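Local structure of serine protease inhibitor (Thermoanaerobacter tengcongensis, 2PEF) at residues L70-M78 with Q110-A118; L89-F97 with T129-K140. The protein probably inhibits serine proteases as a member of the serpin family and is captured here in the latent state. All coordinates share one frame; numbering follows the deposited sequence.

Interaction 1: residues L70-M78 with Q110-A118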
loop_
_atom_site.group_PDB
_atom_site.type_symbol
_atom_site.label_atom_id
_atom_site.label_comp_id
_atom_site.label_asym_id
_atom_site.label_seq_id
_atom_site.Cartn_x
_atom_site.Cartn_y
_atom_site.Cartn_z
ATOM N N LEU A 70 -6.213 -14.807 -9.828
ATOM C CA LEU A 70 -5.756 -13.564 -9.216
ATOM C C LEU A 70 -5.320 -12.552 -10.276
ATOM O O LEU A 70 -5.591 -11.357 -10.133
ATOM C CB LEU A 70 -4.631 -13.810 -8.199
ATOM C CG LEU A 70 -4.262 -12.618 -7.302
ATOM C CD1 LEU A 70 -5.391 -12.268 -6.338
ATOM C CD2 LEU A 70 -2.978 -12.889 -6.538
ATOM N N ASN A 71 -4.654 -13.040 -11.324
ATOM C CA ASN A 71 -4.285 -12.219 -12.478
ATOM C C ASN A 71 -5.508 -11.559 -13.101
ATOM O O ASN A 71 -5.505 -10.354 -13.369
ATOM C CB ASN A 71 -3.578 -13.057 -13.554
ATOM C CG ASN A 71 -2.174 -13.462 -13.166
ATOM O OD1 ASN A 71 -1.585 -12.922 -12.227
ATOM N ND2 ASN A 71 -1.626 -14.433 -13.889
ATOM N N LYS A 72 -6.547 -12.361 -13.333
ATOM C CA LYS A 72 -7.783 -11.860 -13.930
ATOM C C LYS A 72 -8.447 -10.835 -13.013
ATOM O O LYS A 72 -8.866 -9.767 -13.465
ATOM C CB LYS A 72 -8.741 -13.013 -14.236
ATOM C CG LYS A 72 -8.202 -13.995 -15.257
ATOM C CD LYS A 72 -9.293 -14.911 -15.783
ATOM C CE LYS A 72 -8.743 -15.880 -16.818
ATOM N NZ LYS A 72 -7.949 -16.976 -16.197
ATOM N N TYR A 73 -8.526 -11.163 -11.725
ATOM C CA TYR A 73 -9.105 -10.262 -10.729
ATOM C C TYR A 73 -8.377 -8.919 -10.676
ATOM O O TYR A 73 -9.003 -7.856 -10.684
ATOM C CB TYR A 73 -9.040 -10.897 -9.340
ATOM C CG TYR A 73 -10.168 -11.830 -8.960
ATOM C CD1 TYR A 73 -9.892 -13.058 -8.354
ATOM C CD2 TYR A 73 -11.504 -11.488 -9.173
ATOM C CE1 TYR A 73 -10.912 -13.920 -7.976
ATOM C CE2 TYR A 73 -12.536 -12.349 -8.798
ATOM C CZ TYR A 73 -12.228 -13.559 -8.197
ATOM O OH TYR A 73 -13.232 -14.421 -7.822
ATOM N N LEU A 74 -7.049 -8.971 -10.605
ATOM C CA LEU A 74 -6.250 -7.760 -10.453
ATOM C C LEU A 74 -6.269 -6.908 -11.716
ATOM O O LEU A 74 -6.379 -5.682 -11.643
ATOM C CB LEU A 74 -4.818 -8.099 -10.030
ATOM C CG LEU A 74 -4.675 -8.590 -8.586
ATOM C CD1 LEU A 74 -3.242 -8.977 -8.303
ATOM C CD2 LEU A 74 -5.154 -7.539 -7.581
ATOM N N TYR A 75 -6.185 -7.564 -12.871
ATOM C CA TYR A 75 -6.344 -6.879 -14.143
ATOM C C TYR A 75 -7.677 -6.132 -14.186
ATOM O O TYR A 75 -7.728 -4.972 -14.573
ATOM C CB TYR A 75 -6.235 -7.871 -15.310
ATOM C CG TYR A 75 -6.713 -7.323 -16.632
ATOM C CD1 TYR A 75 -5.915 -6.457 -17.378
ATOM C CD2 TYR A 75 -7.962 -7.678 -17.143
ATOM C CE1 TYR A 75 -6.348 -5.952 -18.595
ATOM C CE2 TYR A 75 -8.407 -7.174 -18.360
ATOM C CZ TYR A 75 -7.596 -6.315 -19.079
ATOM O OH TYR A 75 -8.046 -5.822 -20.279
ATOM N N THR A 76 -8.747 -6.797 -13.761
ATOM C CA THR A 76 -10.081 -6.203 -13.788
ATOM C C THR A 76 -10.201 -5.088 -12.748
ATOM O O THR A 76 -10.774 -4.025 -13.025
ATOM C CB THR A 76 -11.162 -7.270 -13.555
ATOM O OG1 THR A 76 -10.931 -8.376 -14.441
ATOM C CG2 THR A 76 -12.549 -6.695 -13.806
ATOM N N TYR A 77 -9.646 -5.336 -11.565
ATOM C CA TYR A 77 -9.651 -4.350 -10.488
ATOM C C TYR A 77 -8.956 -3.062 -10.917
ATOM O O TYR A 77 -9.509 -1.971 -10.760
ATOM C CB TYR A 77 -8.997 -4.914 -9.226
ATOM C CG TYR A 77 -9.221 -4.063 -7.997
ATOM C CD1 TYR A 77 -10.512 -3.811 -7.530
ATOM C CD2 TYR A 77 -8.146 -3.518 -7.298
ATOM C CE1 TYR A 77 -10.728 -3.034 -6.396
ATOM C CE2 TYR A 77 -8.351 -2.735 -6.158
ATOM C CZ TYR A 77 -9.643 -2.497 -5.717
ATOM O OH TYR A 77 -9.849 -1.721 -4.598
ATOM N N MET A 78 -7.747 -3.195 -11.465
ATOM C CA MET A 78 -6.986 -2.049 -11.966
ATOM C C MET A 78 -7.718 -1.324 -13.095
ATOM O O MET A 78 -7.713 -0.089 -13.157
ATOM C CB MET A 78 -5.600 -2.485 -12.441
ATOM C CG MET A 78 -4.652 -2.884 -11.323
ATOM S SD MET A 78 -2.980 -3.126 -11.942
ATOM C CE MET A 78 -3.126 -4.757 -12.668
ATOM N N GLN A 110 4.713 -12.121 -21.177
ATOM C CA GLN A 110 3.405 -11.917 -21.795
ATOM C C GLN A 110 2.324 -11.694 -20.740
ATOM O O GLN A 110 1.520 -10.769 -20.855
ATOM C CB GLN A 110 3.036 -13.088 -22.710
ATOM C CG GLN A 110 1.877 -12.793 -23.667
ATOM C CD GLN A 110 2.162 -11.638 -24.618
ATOM O OE1 GLN A 110 1.392 -10.679 -24.692
ATOM N NE2 GLN A 110 3.271 -11.725 -25.349
ATOM N N ILE A 111 2.318 -12.538 -19.710
ATOM C CA ILE A 111 1.369 -12.407 -18.603
ATOM C C ILE A 111 1.506 -11.038 -17.932
ATOM O O ILE A 111 0.512 -10.348 -17.688
ATOM C CB ILE A 111 1.554 -13.543 -17.563
ATOM C CG1 ILE A 111 1.194 -14.896 -18.186
ATOM C CG2 ILE A 111 0.701 -13.287 -16.311
ATOM C CD1 ILE A 111 1.777 -16.090 -17.460
ATOM N N ILE A 112 2.747 -10.648 -17.671
ATOM C CA ILE A 112 3.062 -9.389 -17.005
ATOM C C ILE A 112 2.707 -8.172 -17.873
ATOM O O ILE A 112 2.148 -7.192 -17.376
ATOM C CB ILE A 112 4.536 -9.404 -16.497
ATOM C CG1 ILE A 112 4.585 -9.721 -14.996
ATOM C CG2 ILE A 112 5.255 -8.106 -16.770
ATOM C CD1 ILE A 112 3.993 -11.065 -14.609
ATOM N N ALA A 113 3.006 -8.250 -19.168
ATOM C CA ALA A 113 2.618 -7.195 -20.106
ATOM C C ALA A 113 1.100 -7.112 -20.265
ATOM O O ALA A 113 0.533 -6.016 -20.315
ATOM C CB ALA A 113 3.282 -7.410 -21.461
ATOM N N ASP A 114 0.449 -8.270 -20.335
ATOM C CA ASP A 114 -0.990 -8.335 -20.602
ATOM C C ASP A 114 -1.874 -7.977 -19.413
ATOM O O ASP A 114 -2.778 -7.154 -19.543
ATOM C CB ASP A 114 -1.388 -9.708 -21.153
ATOM C CG ASP A 114 -1.011 -9.890 -22.617
ATOM O OD1 ASP A 114 -0.721 -8.886 -23.302
ATOM O OD2 ASP A 114 -1.013 -11.048 -23.085
ATOM N N TYR A 115 -1.621 -8.606 -18.267
ATOM C CA TYR A 115 -2.455 -8.427 -17.078
ATOM C C TYR A 115 -2.029 -7.259 -16.194
ATOM O O TYR A 115 -2.851 -6.691 -15.475
ATOM C CB TYR A 115 -2.479 -9.713 -16.248
ATOM C CG TYR A 115 -3.301 -10.821 -16.864
ATOM C CD1 TYR A 115 -2.732 -11.722 -17.764
ATOM C CD2 TYR A 115 -4.651 -10.963 -16.552
ATOM C CE1 TYR A 115 -3.492 -12.743 -18.332
ATOM C CE2 TYR A 115 -5.418 -11.979 -17.108
ATOM C CZ TYR A 115 -4.835 -12.863 -18.000
ATOM O OH TYR A 115 -5.589 -13.867 -18.559
ATOM N N TYR A 116 -0.745 -6.909 -16.243
ATOM C CA TYR A 116 -0.198 -5.899 -15.336
ATOM C C TYR A 116 0.338 -4.663 -16.051
ATOM O O TYR A 116 0.820 -3.732 -15.403
ATOM C CB TYR A 116 0.883 -6.519 -14.442
ATOM C CG TYR A 116 0.324 -7.583 -13.529
ATOM C CD1 TYR A 116 0.253 -8.911 -13.944
ATOM C CD2 TYR A 116 -0.173 -7.256 -12.265
ATOM C CE1 TYR A 116 -0.278 -9.900 -13.120
ATOM C CE2 TYR A 116 -0.712 -8.241 -11.429
ATOM C CZ TYR A 116 -0.761 -9.560 -11.866
ATOM O OH TYR A 116 -1.292 -10.544 -11.056
ATOM N N LYS A 117 0.240 -4.661 -17.380
ATOM C CA LYS A 117 0.700 -3.545 -18.213
ATOM C C LYS A 117 2.108 -3.096 -17.828
ATOM O O LYS A 117 2.405 -1.897 -17.803
ATOM C CB LYS A 117 -0.271 -2.361 -18.115
ATOM C CG LYS A 117 -1.685 -2.662 -18.567
ATOM C CD LYS A 117 -2.540 -1.409 -18.526
ATOM C CE LYS A 117 -3.950 -1.693 -19.005
ATOM N N ALA A 118 2.977 -4.060 -17.533
ATOM C CA ALA A 118 4.297 -3.742 -17.011
ATOM C C ALA A 118 5.273 -3.281 -18.085
ATOM O O ALA A 118 5.380 -3.885 -19.155
ATOM C CB ALA A 118 4.870 -4.912 -16.234
#
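The hydroxyl of Y116 donates to OD1 of N71, with 2.7 Å between Y116 OH and N71 OD1, and this bond ties helix 67-80 to the segment 110-118. The phenol brings its edge rather than a face: OD1 lies in the plane of the Y116 ring, while the N71 amide stands almost perpendicular to it, at 89°. On the amide side the donor arrives tilted 22° from the carbonyl plane. With ND2 of the same amide bonded to N47, both ends of the N71 group have a partner and its rotation is fixed. The rest of N71 serves a second tyrosine: CB sits over a face of Y115, 4.1 Å from the ring centroid, as a CH-pi contact. Farther along, Y75 CB meets Y115 CD2 at the ring edge (3.7 Å), and the carbonyl oxygen of Y115 lies at the edge of the Y75 ring, near its plane. M78 bends at its last torsion (chi3 -79°), which carries the methyl to Y115 O (M78 CE to Y115 O 3.4 Å) and to the Y116 ring (M78 CE to Y116 CD2 3.9 Å). L74 CD1 adds an apolar touch at the edge of Y116. The contact thus combines one side-chain hydrogen bond with apolar packing, and the axes of 70-78 and 110-116 come within 9.4 Å. These helices, D and E in serpin nomenclature, lie beside helix 35-46, whose A43 and M44 touch Y116, and against strand 87-98.

Interaction 2: residues L89-F97 with T129-K140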
loop_
_atom_site.group_PDB
_atom_site.type_symbol
_atom_site.label_atom_id
_atom_site.label_comp_id
_atom_site.label_asym_id
_atom_site.label_seq_id
_atom_site.Cartn_x
_atom_site.Cartn_y
_atom_site.Cartn_z
ATOM N N LEU A 89 -6.121 8.244 -9.388
ATOM C CA LEU A 89 -5.393 7.076 -8.920
ATOM C C LEU A 89 -4.763 6.384 -10.122
ATOM O O LEU A 89 -5.469 5.903 -11.013
ATOM C CB LEU A 89 -6.304 6.122 -8.128
ATOM C CG LEU A 89 -5.657 4.889 -7.477
ATOM C CD1 LEU A 89 -4.597 5.264 -6.450
ATOM C CD2 LEU A 89 -6.698 4.004 -6.827
ATOM N N THR A 90 -3.433 6.374 -10.163
ATOM C CA THR A 90 -2.713 5.712 -11.250
ATOM C C THR A 90 -1.801 4.624 -10.701
ATOM O O THR A 90 -1.250 4.755 -9.603
ATOM C CB THR A 90 -1.896 6.696 -12.124
ATOM O OG1 THR A 90 -1.031 7.480 -11.295
ATOM C CG2 THR A 90 -2.820 7.625 -12.920
ATOM N N ILE A 91 -1.666 3.545 -11.469
ATOM C CA ILE A 91 -0.864 2.389 -11.076
ATOM C C ILE A 91 0.163 2.094 -12.167
ATOM O O ILE A 91 -0.147 2.169 -13.355
ATOM C CB ILE A 91 -1.756 1.140 -10.834
ATOM C CG1 ILE A 91 -2.749 1.407 -9.697
ATOM C CG2 ILE A 91 -0.903 -0.097 -10.536
ATOM C CD1 ILE A 91 -3.923 0.443 -9.640
ATOM N N ALA A 92 1.385 1.765 -11.755
ATOM C CA ALA A 92 2.456 1.472 -12.700
ATOM C C ALA A 92 3.251 0.266 -12.245
ATOM O O ALA A 92 3.587 0.129 -11.065
ATOM C CB ALA A 92 3.366 2.676 -12.878
ATOM N N ASN A 93 3.532 -0.614 -13.194
ATOM C CA ASN A 93 4.308 -1.810 -12.924
ATOM C C ASN A 93 5.493 -1.873 -13.865
ATOM O O ASN A 93 5.391 -1.462 -15.022
ATOM C CB ASN A 93 3.436 -3.049 -13.086
ATOM C CG ASN A 93 2.309 -3.095 -12.075
ATOM O OD1 ASN A 93 2.548 -3.108 -10.869
ATOM N ND2 ASN A 93 1.077 -3.094 -12.561
ATOM N N SER A 94 6.618 -2.373 -13.363
ATOM C CA SER A 94 7.787 -2.587 -14.202
ATOM C C SER A 94 8.617 -3.785 -13.768
ATOM O O SER A 94 8.585 -4.196 -12.606
ATOM C CB SER A 94 8.660 -1.324 -14.272
ATOM O OG SER A 94 9.131 -0.952 -12.995
ATOM N N ILE A 95 9.334 -4.349 -14.735
ATOM C CA ILE A 95 10.329 -5.383 -14.496
ATOM C C ILE A 95 11.627 -4.838 -15.067
ATOM O O ILE A 95 11.633 -4.202 -16.128
ATOM C CB ILE A 95 9.982 -6.719 -15.226
ATOM C CG1 ILE A 95 8.487 -7.064 -15.108
ATOM C CG2 ILE A 95 10.895 -7.865 -14.753
ATOM C CD1 ILE A 95 7.986 -7.387 -13.707
ATOM N N TRP A 96 12.715 -5.062 -14.337
ATOM C CA TRP A 96 14.051 -4.674 -14.767
ATOM C C TRP A 96 14.916 -5.919 -14.668
ATOM O O TRP A 96 14.999 -6.533 -13.605
ATOM C CB TRP A 96 14.614 -3.580 -13.849
ATOM C CG TRP A 96 13.746 -2.354 -13.738
ATOM C CD1 TRP A 96 12.570 -2.237 -13.053
ATOM C CD2 TRP A 96 14.004 -1.070 -14.314
ATOM N NE1 TRP A 96 12.068 -0.963 -13.180
ATOM C CE2 TRP A 96 12.932 -0.222 -13.945
ATOM C CE3 TRP A 96 15.040 -0.549 -15.103
ATOM C CZ2 TRP A 96 12.863 1.114 -14.344
ATOM C CZ3 TRP A 96 14.969 0.782 -15.502
ATOM C CH2 TRP A 96 13.888 1.598 -15.118
ATOM N N PHE A 97 15.533 -6.312 -15.780
ATOM C CA PHE A 97 16.395 -7.494 -15.781
ATOM C C PHE A 97 17.754 -7.242 -16.432
ATOM O O PHE A 97 17.867 -6.456 -17.377
ATOM C CB PHE A 97 15.689 -8.717 -16.393
ATOM C CG PHE A 97 15.415 -8.601 -17.869
ATOM C CD1 PHE A 97 16.361 -9.015 -18.802
ATOM C CD2 PHE A 97 14.204 -8.092 -18.327
ATOM C CE1 PHE A 97 16.111 -8.915 -20.169
ATOM C CE2 PHE A 97 13.945 -7.990 -19.696
ATOM C CZ PHE A 97 14.899 -8.403 -20.616
ATOM N N THR A 129 21.580 2.363 -14.348
ATOM C CA THR A 129 20.332 1.647 -14.099
ATOM C C THR A 129 19.655 2.173 -12.833
ATOM O O THR A 129 18.430 2.297 -12.789
ATOM C CB THR A 129 20.558 0.125 -13.984
ATOM O OG1 THR A 129 21.333 -0.333 -15.099
ATOM C CG2 THR A 129 19.226 -0.618 -13.952
ATOM N N VAL A 130 20.458 2.480 -11.813
ATOM C CA VAL A 130 19.966 3.096 -10.578
ATOM C C VAL A 130 19.232 4.399 -10.896
ATOM O O VAL A 130 18.123 4.623 -10.416
ATOM C CB VAL A 130 21.120 3.353 -9.562
ATOM C CG1 VAL A 130 20.630 4.152 -8.364
ATOM C CG2 VAL A 130 21.739 2.037 -9.102
ATOM N N SER A 131 19.851 5.238 -11.723
ATOM C CA SER A 131 19.247 6.498 -12.149
ATOM C C SER A 131 17.924 6.256 -12.874
ATOM O O SER A 131 16.926 6.926 -12.597
ATOM C CB SER A 131 20.207 7.284 -13.046
ATOM O OG SER A 131 21.403 7.613 -12.362
ATOM N N ASP A 132 17.921 5.289 -13.790
ATOM C CA ASP A 132 16.727 4.948 -14.566
ATOM C C ASP A 132 15.571 4.492 -13.683
ATOM O O ASP A 132 14.432 4.924 -13.866
ATOM C CB ASP A 132 17.040 3.860 -15.593
ATOM C CG ASP A 132 17.912 4.357 -16.727
ATOM O OD1 ASP A 132 17.928 5.580 -16.984
ATOM O OD2 ASP A 132 18.574 3.516 -17.370
ATOM N N ILE A 133 15.875 3.607 -12.736
ATOM C CA ILE A 133 14.863 3.080 -11.821
ATOM C C ILE A 133 14.262 4.198 -10.965
ATOM O O ILE A 133 13.038 4.331 -10.874
ATOM C CB ILE A 133 15.432 1.949 -10.932
ATOM C CG1 ILE A 133 15.761 0.724 -11.788
ATOM C CG2 ILE A 133 14.444 1.589 -9.828
ATOM C CD1 ILE A 133 16.649 -0.316 -11.092
ATOM N N ASN A 134 15.127 5.008 -10.360
ATOM C CA ASN A 134 14.679 6.120 -9.530
ATOM C C ASN A 134 13.894 7.179 -10.296
ATOM O O ASN A 134 12.940 7.750 -9.766
ATOM C CB ASN A 134 15.852 6.745 -8.780
ATOM C CG ASN A 134 16.374 5.845 -7.679
ATOM O OD1 ASN A 134 15.648 4.995 -7.161
ATOM N ND2 ASN A 134 17.638 6.025 -7.317
ATOM N N ASN A 135 14.292 7.433 -11.540
ATOM C CA ASN A 135 13.524 8.321 -12.413
ATOM C C ASN A 135 12.140 7.762 -12.729
ATOM O O ASN A 135 11.156 8.514 -12.795
ATOM C CB ASN A 135 14.306 8.639 -13.688
ATOM C CG ASN A 135 15.400 9.657 -13.448
ATOM O OD1 ASN A 135 15.206 10.629 -12.713
ATOM N ND2 ASN A 135 16.556 9.444 -14.064
ATOM N N TRP A 136 12.070 6.440 -12.880
ATOM C CA TRP A 136 10.812 5.758 -13.127
ATOM C C TRP A 136 9.896 5.884 -11.913
ATOM O O TRP A 136 8.759 6.312 -12.051
ATOM C CB TRP A 136 11.055 4.288 -13.491
ATOM C CG TRP A 136 9.826 3.551 -13.925
ATOM C CD1 TRP A 136 9.349 3.430 -15.200
ATOM C CD2 TRP A 136 8.923 2.814 -13.089
ATOM N NE1 TRP A 136 8.207 2.670 -15.209
ATOM C CE2 TRP A 136 7.922 2.278 -13.928
ATOM C CE3 TRP A 136 8.863 2.557 -11.714
ATOM C CZ2 TRP A 136 6.867 1.503 -13.436
ATOM C CZ3 TRP A 136 7.810 1.782 -11.223
ATOM C CH2 TRP A 136 6.831 1.263 -12.086
ATOM N N VAL A 137 10.404 5.552 -10.725
ATOM C CA VAL A 137 9.590 5.669 -9.503
ATOM C C VAL A 137 9.168 7.120 -9.222
ATOM O O VAL A 137 8.019 7.375 -8.850
ATOM C CB VAL A 137 10.243 5.000 -8.248
ATOM C CG1 VAL A 137 10.473 3.510 -8.481
ATOM C CG2 VAL A 137 11.536 5.685 -7.846
ATOM N N LYS A 138 10.078 8.065 -9.445
ATOM C CA LYS A 138 9.760 9.480 -9.278
ATOM C C LYS A 138 8.627 9.905 -10.211
ATOM O O LYS A 138 7.723 10.625 -9.796
ATOM C CB LYS A 138 10.994 10.359 -9.501
ATOM C CG LYS A 138 10.849 11.771 -8.965
ATOM C CD LYS A 138 12.088 12.614 -9.242
ATOM C CE LYS A 138 11.980 13.974 -8.572
ATOM N N SER A 139 8.680 9.459 -11.467
ATOM C CA SER A 139 7.652 9.817 -12.452
ATOM C C SER A 139 6.293 9.205 -12.111
ATOM O O SER A 139 5.263 9.889 -12.159
ATOM C CB SER A 139 8.071 9.379 -13.858
ATOM O OG SER A 139 7.017 9.603 -14.785
ATOM N N LYS A 140 6.301 7.920 -11.768
ATOM C CA LYS A 140 5.064 7.167 -11.551
ATOM C C LYS A 140 4.367 7.496 -10.230
ATOM O O LYS A 140 3.189 7.167 -10.044
ATOM C CB LYS A 140 5.318 5.656 -11.676
ATOM C CG LYS A 140 5.931 5.209 -13.006
ATOM C CD LYS A 140 5.081 5.611 -14.203
ATOM C CE LYS A 140 5.644 5.045 -15.491
ATOM N NZ LYS A 140 4.995 5.663 -16.682
HETATM O O HOH W 1 1.533 5.438 -11.020
#
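W96 lays its indole over I133, whose CG1 stands almost exactly above the six-membered ring, 3.5 Å from the centroid of the W96 ring and 8° off its normal. This is the packing of serpin helix F, 127-140, across the face of sheet A, here against strand 87-98 with the two running nearly antiparallel. T90, A92, S94 and W96, every second residue of the strand, direct their side chains toward the helix. The helix replies with W136, whose indole reaches the strand because CG is anti to the backbone N (chi1 -173°). The edge of W96 points toward the face of W136 in an offset edge-to-face pair, planes at 87°, and W96 CZ2 comes to 3.8 Å from W136 CB. S94 bridges the two indoles: its OG accepts a bent bond from W96, with 2.9 Å between W96 NE1 and S94 OG, and also lies over one face of W136, 3.3 Å from W136 CH2. K140 CG covers the opposite face of W136, so that ring is clasped from both sides, while its NE1 is held by D119. Replacing W96 with a phenylalanine would probably leave S94 OG without its indole donor and open a gap beside I133 and W136. F121 of strand 119-123 stacks on W96 and meets W136 nearly at a right angle, extending the aromatic cluster. Toward the other end A92 CB rests on the aliphatic part of K140, 3.6 Å from K140 CG. There a water donates to K140 O (2.6 Å from the water oxygen) and bonds T90 OG1.

Strand 87-98 is the element the two contacts share. Interaction 2 uses T90, A92, S94 and W96 on the face toward helix 127-140, whereas the helices of interaction 1 meet side chains directed the other way: I91, N93 and I95. N93 joins them most directly, its ND2 making a probable hydrogen bond to the carbonyl of Y116, while M78 packs on I91 and I112 on I95. Interaction 2 is the more buried, built on indole faces, with no direct hydrogen bond between its segments and one side-chain bond within the strand. Interaction 1, only partly buried, joins two helices through a tyrosine-to-amide bond and contacts at phenol edges and one phenol face. Together they place helices on both faces of one strand.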